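Local atomic coordinates of SAV1430 (Staphylococcus aureus subsp. aureus Mu50, PDB entry 2FFM), a protein that is of unknown function but resembles the N-terminal domain of Nfu/NifU scaffold proteins, and so may take part in iron-sulfur cluster assembly. Residues A[49-54]-A[61-66]; A[1-6]-A[15-20]; A[26-31]-A[53-58]; A[32-37]-A[45-50]. All blocks are in the same frame, centred on the assembly; numbering follows the deposited sequence.

Interaction 1: A[49-54]-A[61-66]; sequences EGVKSI and ISVDKE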
loop_
_atom_site.group_PDB
_atom_site.type_symbol
_atom_site.label_atom_id
_atom_site.label_comp_id
_atom_site.label_asym_id
_atom_site.label_seq_id
_atom_site.Cartn_x
_atom_site.Cartn_y
_atom_site.Cartn_z
ATOM N N GLU A 49 0.384 -8.477 -8.041
ATOM C CA GLU A 49 0.579 -9.870 -7.642
ATOM C C GLU A 49 1.431 -9.940 -6.384
ATOM O O GLU A 49 2.610 -9.575 -6.397
ATOM C CB GLU A 49 1.271 -10.629 -8.783
ATOM C CG GLU A 49 1.789 -12.049 -8.461
ATOM C CD GLU A 49 0.804 -13.157 -8.818
ATOM O OE1 GLU A 49 1.200 -14.362 -8.745
ATOM O OE2 GLU A 49 -0.360 -12.819 -9.170
ATOM N N GLY A 50 0.833 -10.410 -5.296
ATOM C CA GLY A 50 1.571 -10.514 -4.053
ATOM C C GLY A 50 1.037 -9.621 -2.952
ATOM O O GLY A 50 1.303 -9.852 -1.772
ATOM N N VAL A 51 0.301 -8.585 -3.329
ATOM C CA VAL A 51 -0.271 -7.694 -2.340
ATOM C C VAL A 51 -1.467 -8.389 -1.717
ATOM O O VAL A 51 -2.355 -8.871 -2.421
ATOM C CB VAL A 51 -0.721 -6.366 -2.982
ATOM C CG1 VAL A 51 -1.476 -5.517 -1.964
ATOM C CG2 VAL A 51 0.505 -5.606 -3.495
ATOM N N LYS A 52 -1.486 -8.452 -0.392
ATOM C CA LYS A 52 -2.585 -9.096 0.319
ATOM C C LYS A 52 -3.651 -8.076 0.740
ATOM O O LYS A 52 -4.822 -8.235 0.417
ATOM C CB LYS A 52 -2.049 -9.845 1.551
ATOM C CG LYS A 52 -3.141 -10.448 2.450
ATOM C CD LYS A 52 -3.720 -11.744 1.879
ATOM C CE LYS A 52 -3.020 -12.970 2.468
ATOM N NZ LYS A 52 -1.533 -12.879 2.320
ATOM N N SER A 53 -3.245 -7.040 1.467
ATOM C CA SER A 53 -4.184 -6.011 1.908
ATOM C C SER A 53 -3.462 -4.685 2.036
ATOM O O SER A 53 -2.240 -4.620 1.901
ATOM C CB SER A 53 -4.795 -6.363 3.268
ATOM O OG SER A 53 -3.907 -6.004 4.316
ATOM N N ILE A 54 -4.228 -3.636 2.326
ATOM C CA ILE A 54 -3.680 -2.293 2.480
ATOM C C ILE A 54 -4.320 -1.562 3.652
ATOM O O ILE A 54 -5.538 -1.500 3.756
ATOM C CB ILE A 54 -3.918 -1.438 1.204
ATOM C CG1 ILE A 54 -3.241 -2.093 0.004
ATOM C CG2 ILE A 54 -3.378 -0.024 1.402
ATOM C CD1 ILE A 54 -1.750 -2.230 0.173
ATOM N N ILE A 61 0.374 4.357 3.950
ATOM C CA ILE A 61 -0.341 3.117 3.722
ATOM C C ILE A 61 0.594 1.980 4.102
ATOM O O ILE A 61 1.780 1.996 3.769
ATOM C CB ILE A 61 -0.763 2.904 2.250
ATOM C CG1 ILE A 61 0.453 2.937 1.341
ATOM C CG2 ILE A 61 -1.782 3.917 1.851
ATOM C CD1 ILE A 61 0.131 2.610 -0.123
ATOM N N SER A 62 0.071 1.010 4.835
ATOM C CA SER A 62 0.858 -0.148 5.210
ATOM C C SER A 62 0.355 -1.279 4.331
ATOM O O SER A 62 -0.794 -1.723 4.426
ATOM C CB SER A 62 0.677 -0.483 6.685
ATOM O OG SER A 62 1.502 0.329 7.495
ATOM N N VAL A 63 1.243 -1.719 3.457
ATOM C CA VAL A 63 0.961 -2.772 2.511
ATOM C C VAL A 63 1.395 -4.128 3.066
ATOM O O VAL A 63 2.486 -4.253 3.617
ATOM C CB VAL A 63 1.709 -2.467 1.202
ATOM C CG1 VAL A 63 1.436 -3.534 0.163
ATOM C CG2 VAL A 63 1.296 -1.095 0.700
ATOM N N ASP A 64 0.526 -5.126 2.940
ATOM C CA ASP A 64 0.820 -6.481 3.392
ATOM C C ASP A 64 0.946 -7.362 2.155
ATOM O O ASP A 64 0.071 -7.356 1.285
ATOM C CB ASP A 64 -0.301 -7.047 4.279
ATOM C CG ASP A 64 -0.395 -6.362 5.628
ATOM O OD1 ASP A 64 0.629 -6.236 6.323
ATOM O OD2 ASP A 64 -1.509 -5.958 6.008
ATOM N N LYS A 65 2.035 -8.118 2.087
ATOM C CA LYS A 65 2.285 -9.008 0.966
ATOM C C LYS A 65 1.841 -10.415 1.325
ATOM O O LYS A 65 1.495 -10.687 2.471
ATOM C CB LYS A 65 3.777 -9.028 0.634
ATOM C CG LYS A 65 4.631 -9.758 1.668
ATOM C CD LYS A 65 6.084 -9.861 1.211
ATOM C CE LYS A 65 6.911 -10.754 2.132
ATOM N NZ LYS A 65 6.408 -12.152 2.138
ATOM N N GLU A 66 1.845 -11.298 0.333
ATOM C CA GLU A 66 1.482 -12.690 0.546
ATOM C C GLU A 66 2.688 -13.346 1.215
ATOM O O GLU A 66 3.831 -12.978 0.936
ATOM C CB GLU A 66 1.191 -13.374 -0.793
ATOM C CG GLU A 66 -0.039 -12.846 -1.516
ATOM C CD GLU A 66 -1.330 -13.242 -0.826
ATOM O OE1 GLU A 66 -2.416 -12.789 -1.263
ATOM O OE2 GLU A 66 -1.260 -14.018 0.156
#
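Ile54 and Val63 run alongside each other on the face of the sheet that the helices cover. Ile54 CG1 sits beside its backbone N (chi1 -60°), and a second bend at chi2 brings CD1 against Val63 CG2 and CG1. Ile54 CG2 meets Ile61 CB at 4.0 Å. Val51 CG1 reaches Val63 CG1 at 4.1 Å. Ile45 and Leu46 of helix 40-46 also cover Ile54. On the face of Ser53 and Asp64, Ser53 OG lies 2.9 Å from Asp64 OD2.

The side chain of Lys52 lies across that of Glu66 near the strand end. It bends at each torsion after the first, and NZ forms a salt bridge to Glu66 OE2. Lys65 turns away to bond Glu66 O, Ala69 O and Asn13 OD1.

The hairpin of strands 51-57 and 60-65 holds a classic beta bulge, Lys52 and Ser53 lying opposite Asp64 alone. Lys52 N and Ser53 N share Asp64 O; the bond from Ser53 N is weak, at 3.3 Å. Asp64 N returns a nearly straight bond to Ser53 O at 3.0 Å. Gly50 O accepts Glu66 N beyond the bulge. At the backbone angles of Gly50 a side chain would press on the carbonyl O of Glu49.

One face is thus apolar and packs under the helices, the other carries Ser53 and Asp64, and the Lys52-Glu66 charge pair probably helps hold the open end of the hairpin.

Interaction 2: A[1-6]-A[15-20]; sequences MKIISI and MKITLS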
loop_
_atom_site.group_PDB
_atom_site.type_symbol
_atom_site.label_atom_id
_atom_site.label_comp_id
_atom_site.label_asym_id
_atom_site.label_seq_id
_atom_site.Cartn_x
_atom_site.Cartn_y
_atom_site.Cartn_z
HETATM N N MSE A 1 0.873 12.042 -6.945
HETATM C CA MSE A 1 1.194 11.508 -5.592
HETATM C C MSE A 1 2.590 10.898 -5.602
HETATM O O MSE A 1 2.949 10.158 -6.517
HETATM C CB MSE A 1 0.161 10.458 -5.196
HETATM C CG MSE A 1 0.191 10.055 -3.742
HETATM SE SE MSE A 1 -1.444 9.151 -3.326
HETATM C CE MSE A 1 -2.499 10.694 -2.837
ATOM N N LYS A 2 3.368 11.209 -4.571
ATOM C CA LYS A 2 4.739 10.732 -4.469
ATOM C C LYS A 2 5.052 10.029 -3.152
ATOM O O LYS A 2 4.541 10.398 -2.093
ATOM C CB LYS A 2 5.695 11.919 -4.637
ATOM C CG LYS A 2 7.170 11.558 -4.591
ATOM C CD LYS A 2 8.067 12.785 -4.637
ATOM C CE LYS A 2 7.983 13.607 -3.368
ATOM N NZ LYS A 2 9.088 14.610 -3.320
ATOM N N ILE A 3 5.906 9.014 -3.229
ATOM C CA ILE A 3 6.339 8.282 -2.049
ATOM C C ILE A 3 7.484 9.078 -1.443
ATOM O O ILE A 3 8.438 9.418 -2.139
ATOM C CB ILE A 3 6.881 6.899 -2.409
ATOM C CG1 ILE A 3 5.782 6.069 -3.071
ATOM C CG2 ILE A 3 7.420 6.220 -1.165
ATOM C CD1 ILE A 3 4.523 5.977 -2.247
ATOM N N ILE A 4 7.385 9.374 -0.150
ATOM C CA ILE A 4 8.418 10.133 0.546
ATOM C C ILE A 4 9.296 9.241 1.418
ATOM O O ILE A 4 10.393 9.639 1.811
ATOM C CB ILE A 4 7.799 11.242 1.433
ATOM C CG1 ILE A 4 8.908 12.096 2.061
ATOM C CG2 ILE A 4 6.956 10.619 2.529
ATOM C CD1 ILE A 4 8.398 13.358 2.765
ATOM N N SER A 5 8.815 8.033 1.709
ATOM C CA SER A 5 9.557 7.096 2.553
ATOM C C SER A 5 9.022 5.665 2.531
ATOM O O SER A 5 7.816 5.448 2.553
ATOM C CB SER A 5 9.560 7.608 3.998
ATOM O OG SER A 5 9.973 6.601 4.900
ATOM N N ILE A 6 9.936 4.699 2.487
ATOM C CA ILE A 6 9.602 3.275 2.487
ATOM C C ILE A 6 10.408 2.647 3.617
ATOM O O ILE A 6 11.636 2.776 3.657
ATOM C CB ILE A 6 9.993 2.587 1.145
ATOM C CG1 ILE A 6 9.316 3.309 -0.025
ATOM C CG2 ILE A 6 9.588 1.102 1.165
ATOM C CD1 ILE A 6 9.566 2.693 -1.378
HETATM N N MSE A 15 5.049 -3.597 5.070
HETATM C CA MSE A 15 5.962 -2.455 4.973
HETATM C C MSE A 15 5.188 -1.139 5.003
HETATM O O MSE A 15 4.115 -1.026 4.422
HETATM C CB MSE A 15 6.801 -2.538 3.695
HETATM C CG MSE A 15 7.849 -3.632 3.723
HETATM SE SE MSE A 15 9.195 -3.383 2.366
HETATM C CE MSE A 15 10.302 -2.141 3.342
ATOM N N LYS A 16 5.742 -0.150 5.692
ATOM C CA LYS A 16 5.102 1.150 5.811
ATOM C C LYS A 16 5.626 2.114 4.751
ATOM O O LYS A 16 6.813 2.450 4.724
ATOM C CB LYS A 16 5.346 1.720 7.208
ATOM C CG LYS A 16 4.659 3.042 7.475
ATOM C CD LYS A 16 4.950 3.544 8.881
ATOM C CE LYS A 16 4.335 4.919 9.126
ATOM N NZ LYS A 16 4.629 5.448 10.490
ATOM N N ILE A 17 4.723 2.541 3.874
ATOM C CA ILE A 17 5.033 3.467 2.800
ATOM C C ILE A 17 4.400 4.816 3.135
ATOM O O ILE A 17 3.178 4.933 3.217
ATOM C CB ILE A 17 4.461 2.947 1.472
ATOM C CG1 ILE A 17 5.047 1.568 1.178
ATOM C CG2 ILE A 17 4.778 3.921 0.329
ATOM C CD1 ILE A 17 4.478 0.904 -0.066
ATOM N N THR A 18 5.227 5.834 3.346
ATOM C CA THR A 18 4.707 7.158 3.668
ATOM C C THR A 18 4.544 8.002 2.401
ATOM O O THR A 18 5.481 8.160 1.627
ATOM C CB THR A 18 5.631 7.879 4.661
ATOM O OG1 THR A 18 5.811 7.057 5.821
ATOM C CG2 THR A 18 5.024 9.197 5.088
ATOM N N LEU A 19 3.342 8.532 2.192
ATOM C CA LEU A 19 3.061 9.353 1.020
ATOM C C LEU A 19 3.108 10.840 1.359
ATOM O O LEU A 19 3.094 11.222 2.531
ATOM C CB LEU A 19 1.692 8.991 0.438
ATOM C CG LEU A 19 1.502 7.496 0.156
ATOM C CD1 LEU A 19 1.080 6.815 1.440
ATOM C CD2 LEU A 19 0.455 7.265 -0.913
ATOM N N SER A 20 3.171 11.676 0.328
ATOM C CA SER A 20 3.226 13.120 0.521
ATOM C C SER A 20 1.847 13.665 0.881
ATOM O O SER A 20 1.684 14.372 1.884
ATOM C CB SER A 20 3.764 13.809 -0.746
ATOM O OG SER A 20 3.110 13.366 -1.930
#
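Thr18 is paired with two residues at once, Ile4 and Ser5. This is a classic beta bulge between strands 3-8 and 14-19, the first hairpin of the sheet.

Backbone hydrogen bonds set the register. Thr18 O takes Ile4 N at 2.9 Å and also a weak bond from Ser5 N. Thr18 N gives its hydrogen to Ser5 O at 2.7 Å. Near the N terminus, Lys2 O accepts Ser20 N at 3.1 Å. The hydroxyl of Ser20 adds a weak second bond to the same oxygen.

Apolar contacts cover the helix side of the strands. Ile3 and Ile17 cross obliquely there. Ile3 CG1 lies beside its backbone N, and chi2 of -54° turns CD1 against Ile17 CG2. Ile3 CD1 also reaches Leu19 CG at 4.1 Å. Further along, Ile6 CG2 meets CE of the selenomethionine Met15 at 4.0 Å. Phe82 touches both Ile3 and Leu19, while helix 71-80 covers Ile6, Met15 and Ile17. At the start of the chain, SE of the poorly ordered Met1 lies near Leu19 CD2.

Carbon-to-carbon contacts of Ile4, Ser5 and Thr18 lie on the other face. Ile4 CG2 rests against Thr18 CG2 at 3.5 Å. Ser5 CB is 4.0 Å from Thr18 CB. The edge strand is therefore held by its backbone bonds and by Ile3 and Ile6, packed on Phe82 and helix 71-80, while Ser5 and Thr18 share the other side with Ile4.

Interaction 3: A[26-31]-A[53-58]; sequences MTSDTY and SIFHVM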
loop_
_atom_site.group_PDB
_atom_site.type_symbol
_atom_site.label_atom_id
_atom_site.label_comp_id
_atom_site.label_asym_id
_atom_site.label_seq_id
_atom_site.Cartn_x
_atom_site.Cartn_y
_atom_site.Cartn_z
HETATM N N MSE A 26 -9.595 11.459 9.879
HETATM C CA MSE A 26 -8.682 10.903 10.875
HETATM C C MSE A 26 -8.855 9.392 11.012
HETATM O O MSE A 26 -8.061 8.729 11.683
HETATM C CB MSE A 26 -8.921 11.550 12.238
HETATM C CG MSE A 26 -8.832 13.061 12.268
HETATM SE SE MSE A 26 -7.230 13.773 11.491
HETATM C CE MSE A 26 -5.901 12.645 12.354
ATOM N N THR A 27 -9.894 8.851 10.384
ATOM C CA THR A 27 -10.142 7.422 10.465
ATOM C C THR A 27 -9.270 6.656 9.484
ATOM O O THR A 27 -8.675 7.233 8.571
ATOM C CB THR A 27 -11.636 7.067 10.203
ATOM O OG1 THR A 27 -12.000 7.408 8.859
ATOM C CG2 THR A 27 -12.534 7.792 11.185
ATOM N N SER A 28 -9.197 5.347 9.682
ATOM C CA SER A 28 -8.399 4.500 8.826
ATOM C C SER A 28 -9.314 3.652 7.963
ATOM O O SER A 28 -10.529 3.621 8.174
ATOM C CB SER A 28 -7.509 3.594 9.670
ATOM O OG SER A 28 -8.268 2.550 10.252
ATOM N N ASP A 29 -8.712 2.975 6.986
ATOM C CA ASP A 29 -9.417 2.097 6.058
ATOM C C ASP A 29 -8.500 0.936 5.685
ATOM O O ASP A 29 -7.315 1.133 5.438
ATOM C CB ASP A 29 -9.797 2.856 4.783
ATOM C CG ASP A 29 -11.111 3.611 4.909
ATOM O OD1 ASP A 29 -12.187 2.990 4.747
ATOM O OD2 ASP A 29 -11.063 4.831 5.164
ATOM N N THR A 30 -9.055 -0.270 5.655
ATOM C CA THR A 30 -8.298 -1.460 5.295
ATOM C C THR A 30 -8.963 -2.050 4.060
ATOM O O THR A 30 -10.105 -2.512 4.115
ATOM C CB THR A 30 -8.305 -2.511 6.422
ATOM O OG1 THR A 30 -7.833 -1.908 7.628
ATOM C CG2 THR A 30 -7.401 -3.687 6.067
ATOM N N TYR A 31 -8.244 -2.018 2.944
ATOM C CA TYR A 31 -8.762 -2.529 1.689
ATOM C C TYR A 31 -8.150 -3.870 1.366
ATOM O O TYR A 31 -6.932 -4.004 1.291
ATOM C CB TYR A 31 -8.456 -1.553 0.567
ATOM C CG TYR A 31 -8.751 -0.118 0.915
ATOM C CD1 TYR A 31 -7.719 0.766 1.216
ATOM C CD2 TYR A 31 -10.061 0.369 0.885
ATOM C CE1 TYR A 31 -7.971 2.112 1.464
ATOM C CE2 TYR A 31 -10.335 1.713 1.133
ATOM C CZ TYR A 31 -9.281 2.581 1.418
ATOM O OH TYR A 31 -9.539 3.916 1.612
ATOM N N SER A 53 -3.245 -7.040 1.467
ATOM C CA SER A 53 -4.184 -6.011 1.908
ATOM C C SER A 53 -3.462 -4.685 2.036
ATOM O O SER A 53 -2.240 -4.620 1.901
ATOM C CB SER A 53 -4.795 -6.363 3.268
ATOM O OG SER A 53 -3.907 -6.004 4.316
ATOM N N ILE A 54 -4.228 -3.636 2.326
ATOM C CA ILE A 54 -3.680 -2.293 2.480
ATOM C C ILE A 54 -4.320 -1.562 3.652
ATOM O O ILE A 54 -5.538 -1.500 3.756
ATOM C CB ILE A 54 -3.918 -1.438 1.204
ATOM C CG1 ILE A 54 -3.241 -2.093 0.004
ATOM C CG2 ILE A 54 -3.378 -0.024 1.402
ATOM C CD1 ILE A 54 -1.750 -2.230 0.173
ATOM N N PHE A 55 -3.493 -1.028 4.541
ATOM C CA PHE A 55 -3.990 -0.258 5.674
ATOM C C PHE A 55 -3.657 1.177 5.323
ATOM O O PHE A 55 -2.493 1.507 5.131
ATOM C CB PHE A 55 -3.271 -0.639 6.968
ATOM C CG PHE A 55 -3.719 0.155 8.172
ATOM C CD1 PHE A 55 -5.025 0.058 8.641
ATOM C CD2 PHE A 55 -2.818 0.962 8.865
ATOM C CE1 PHE A 55 -5.425 0.747 9.789
ATOM C CE2 PHE A 55 -3.209 1.655 10.012
ATOM C CZ PHE A 55 -4.514 1.547 10.476
ATOM N N HIS A 56 -4.679 2.022 5.240
ATOM C CA HIS A 56 -4.493 3.421 4.877
ATOM C C HIS A 56 -4.986 4.373 5.960
ATOM O O HIS A 56 -6.169 4.371 6.297
ATOM C CB HIS A 56 -5.236 3.720 3.572
ATOM C CG HIS A 56 -4.948 5.079 3.015
ATOM N ND1 HIS A 56 -5.646 5.608 1.952
ATOM C CD2 HIS A 56 -4.024 6.005 3.359
ATOM C CE1 HIS A 56 -5.159 6.801 1.663
ATOM N NE2 HIS A 56 -4.173 7.066 2.501
ATOM N N VAL A 57 -4.088 5.204 6.484
ATOM C CA VAL A 57 -4.463 6.154 7.531
ATOM C C VAL A 57 -3.489 7.316 7.637
ATOM O O VAL A 57 -2.287 7.118 7.568
ATOM C CB VAL A 57 -4.547 5.461 8.904
ATOM C CG1 VAL A 57 -3.172 5.038 9.359
ATOM C CG2 VAL A 57 -5.189 6.391 9.906
HETATM N N MSE A 58 -4.006 8.527 7.807
HETATM C CA MSE A 58 -3.146 9.696 7.924
HETATM C C MSE A 58 -2.326 9.928 6.640
HETATM O O MSE A 58 -2.897 10.101 5.559
HETATM C CB MSE A 58 -2.218 9.550 9.152
HETATM C CG MSE A 58 -2.942 9.660 10.523
HETATM SE SE MSE A 58 -1.840 9.310 12.132
HETATM C CE MSE A 58 -2.296 7.468 12.481
#
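Strands 29-31 and 53-57 pair antiparallel through four backbone bonds, Asp29 N to His56 O, His56 N to Asp29 O, Tyr31 N to Ile54 O and Ile54 N to Tyr31 O, with Thr30 and Phe55 as the non-hydrogen-bonded pair between them.

Phe55 carries the outer face. Its CG lies anti to the backbone N (chi1 178°), which places the ring beside Ser28 and Thr30 of the neighbouring segment. Thr30 OG1 comes in at the ring edge, 3.6 Å from Phe55 CD1. Ser28 OG approaches Phe55 CE1 at 3.4 Å, and Ser28 CB also packs on Val57 CB at 3.6 Å.

The inner face carries Tyr31 and His56, whose side chains cross. Tyr31 CE1 touches His56 CB at 3.8 Å. Tyr31 also meets Ile42 of helix 40-46, and His56 meets Phe41. Arg23 makes a salt bridge to Asp29 OD2 and a hydrogen bond to Tyr31 OH.

The short strand 29-31 thus closes one side of the sheet with four backbone bonds, while Arg23 ties two of its polar side-chain ends together.

Interaction 4: A[32-37]-A[45-50]; sequences TKVDDS and ILKVEG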
loop_
_atom_site.group_PDB
_atom_site.type_symbol
_atom_site.label_atom_id
_atom_site.label_comp_id
_atom_site.label_asym_id
_atom_site.label_seq_id
_atom_site.Cartn_x
_atom_site.Cartn_y
_atom_site.Cartn_z
ATOM N N THR A 32 -9.006 -4.865 1.165
ATOM C CA THR A 32 -8.548 -6.211 0.853
ATOM C C THR A 32 -8.860 -6.616 -0.584
ATOM O O THR A 32 -8.273 -7.562 -1.106
ATOM C CB THR A 32 -9.175 -7.248 1.824
ATOM O OG1 THR A 32 -10.600 -7.171 1.735
ATOM C CG2 THR A 32 -8.744 -6.972 3.255
ATOM N N LYS A 33 -9.777 -5.894 -1.219
ATOM C CA LYS A 33 -10.178 -6.183 -2.597
ATOM C C LYS A 33 -10.503 -4.901 -3.365
ATOM O O LYS A 33 -10.886 -3.896 -2.770
ATOM C CB LYS A 33 -11.403 -7.103 -2.604
ATOM C CG LYS A 33 -12.586 -6.601 -1.762
ATOM C CD LYS A 33 -13.783 -7.569 -1.820
ATOM C CE LYS A 33 -14.899 -7.193 -0.829
ATOM N NZ LYS A 33 -14.484 -7.282 0.613
ATOM N N VAL A 34 -10.369 -4.940 -4.686
ATOM C CA VAL A 34 -10.643 -3.758 -5.492
ATOM C C VAL A 34 -12.120 -3.567 -5.833
ATOM O O VAL A 34 -12.860 -4.538 -6.020
ATOM C CB VAL A 34 -9.854 -3.788 -6.820
ATOM C CG1 VAL A 34 -8.397 -4.137 -6.553
ATOM C CG2 VAL A 34 -10.473 -4.777 -7.779
ATOM N N ASP A 35 -12.537 -2.303 -5.884
ATOM C CA ASP A 35 -13.896 -1.928 -6.262
ATOM C C ASP A 35 -13.977 -0.424 -6.471
ATOM O O ASP A 35 -13.231 0.346 -5.875
ATOM C CB ASP A 35 -14.943 -2.394 -5.241
ATOM C CG ASP A 35 -14.914 -1.607 -3.966
ATOM O OD1 ASP A 35 -16.005 -1.295 -3.437
ATOM O OD2 ASP A 35 -13.802 -1.315 -3.487
ATOM N N ASP A 36 -14.894 -0.026 -7.339
ATOM C CA ASP A 36 -15.085 1.365 -7.719
ATOM C C ASP A 36 -15.159 2.439 -6.622
ATOM O O ASP A 36 -14.882 3.603 -6.898
ATOM C CB ASP A 36 -16.324 1.457 -8.603
ATOM C CG ASP A 36 -17.581 1.038 -7.876
ATOM O OD1 ASP A 36 -17.668 -0.140 -7.471
ATOM O OD2 ASP A 36 -18.477 1.888 -7.702
ATOM N N SER A 37 -15.524 2.073 -5.395
ATOM C CA SER A 37 -15.622 3.063 -4.327
ATOM C C SER A 37 -14.269 3.530 -3.789
ATOM O O SER A 37 -14.110 4.699 -3.427
ATOM C CB SER A 37 -16.482 2.538 -3.166
ATOM O OG SER A 37 -15.892 1.420 -2.535
ATOM N N ILE A 45 -2.821 -0.832 -6.596
ATOM C CA ILE A 45 -1.882 -1.521 -5.729
ATOM C C ILE A 45 -2.379 -2.940 -5.439
ATOM O O ILE A 45 -1.612 -3.894 -5.523
ATOM C CB ILE A 45 -1.667 -0.733 -4.412
ATOM C CG1 ILE A 45 -1.027 0.618 -4.739
ATOM C CG2 ILE A 45 -0.789 -1.530 -3.450
ATOM C CD1 ILE A 45 -0.730 1.492 -3.539
ATOM N N LEU A 46 -3.656 -3.083 -5.107
ATOM C CA LEU A 46 -4.221 -4.402 -4.833
ATOM C C LEU A 46 -4.069 -5.389 -6.000
ATOM O O LEU A 46 -3.879 -6.580 -5.785
ATOM C CB LEU A 46 -5.702 -4.276 -4.473
ATOM C CG LEU A 46 -6.045 -3.938 -3.027
ATOM C CD1 LEU A 46 -5.231 -2.752 -2.565
ATOM C CD2 LEU A 46 -7.534 -3.643 -2.928
ATOM N N LYS A 47 -4.166 -4.887 -7.227
ATOM C CA LYS A 47 -4.039 -5.721 -8.413
ATOM C C LYS A 47 -2.610 -6.239 -8.591
ATOM O O LYS A 47 -2.347 -7.080 -9.459
ATOM C CB LYS A 47 -4.452 -4.943 -9.669
ATOM C CG LYS A 47 -5.946 -4.680 -9.815
ATOM C CD LYS A 47 -6.239 -3.846 -11.062
ATOM C CE LYS A 47 -7.703 -3.395 -11.089
ATOM N NZ LYS A 47 -7.947 -2.273 -12.052
ATOM N N VAL A 48 -1.684 -5.727 -7.785
ATOM C CA VAL A 48 -0.292 -6.163 -7.844
ATOM C C VAL A 48 -0.173 -7.562 -7.254
ATOM O O VAL A 48 -0.599 -7.808 -6.130
ATOM C CB VAL A 48 0.622 -5.198 -7.064
ATOM C CG1 VAL A 48 2.032 -5.759 -6.992
ATOM C CG2 VAL A 48 0.634 -3.844 -7.751
ATOM N N GLU A 49 0.384 -8.477 -8.041
ATOM C CA GLU A 49 0.579 -9.870 -7.642
ATOM C C GLU A 49 1.431 -9.940 -6.384
ATOM O O GLU A 49 2.610 -9.575 -6.397
ATOM C CB GLU A 49 1.271 -10.629 -8.783
ATOM C CG GLU A 49 1.789 -12.049 -8.461
ATOM C CD GLU A 49 0.804 -13.157 -8.818
ATOM O OE1 GLU A 49 1.200 -14.362 -8.745
ATOM O OE2 GLU A 49 -0.360 -12.819 -9.170
ATOM N N GLY A 50 0.833 -10.410 -5.296
ATOM C CA GLY A 50 1.571 -10.514 -4.053
ATOM C C GLY A 50 1.037 -9.621 -2.952
ATOM O O GLY A 50 1.303 -9.852 -1.772
#
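Leu46 buries the most surface here, with Val34 next and Lys47 a smaller third. No hydrogen bond joins the two segments, and the contact is apolar packing at the protein surface. The side chains of Leu46 and Val34 overlap head to tail. Val34 CG1 lies beside its own backbone N (chi1 -48°), which sets this branch against Leu46 CB at 3.4 Å. Val34 CG1 is also 3.8 Å from Leu46 CD2.

Leu46 reaches beyond Val34 to the loop backbone. Its CD2 methyl lies 3.3 Å from Lys33 C and 4.0 Å from Thr32 C. The leucine branch therefore packs on main-chain atoms as well as on a side chain. Its other methyl, CD1, turns to Ile54 on strand 51-57, and Gln38 also touches Leu46.

The loop 32-37 leaves the edge strand 29-31 and leads into helix 40-46. That helix packs on the sheet and hands the chain on to strand 51-57, which is the antiparallel neighbour of 29-31. The contact joins the two ends of this connection, with the loop folding back on Leu46 and Lys47. Val48 N bonds Ile45 O at 2.9 Å.

Lys47 adds the aliphatic start of its side chain. The chain beyond CG runs extended, and Lys47 CG itself is 4.1 Å from Val34 CG1.

From the N terminus, interaction 2 closes first, folding strands 3-8 and 14-19 into a hairpin. The chain then passes to the far side of the sheet, where interaction 3 pairs 29-31 with 51-57 and closes a longer loop. Interaction 4 falls within that loop and packs residues 32-34, after strand 29-31, on Leu46 and Lys47. Interaction 1 closes the second hairpin; it shares Ser53 and Ile54 with interaction 3, and Glu49 and Gly50 with interaction 4. Strand 60-65 joins the first hairpin through Ile61 N to Ile17 O and Met15 N to Val63 O. With this pairing, interactions 1, 2 and 3 account for the 1-2-5-4-3 order, and interaction 4 ties helix 40-46 to the loop after 29-31.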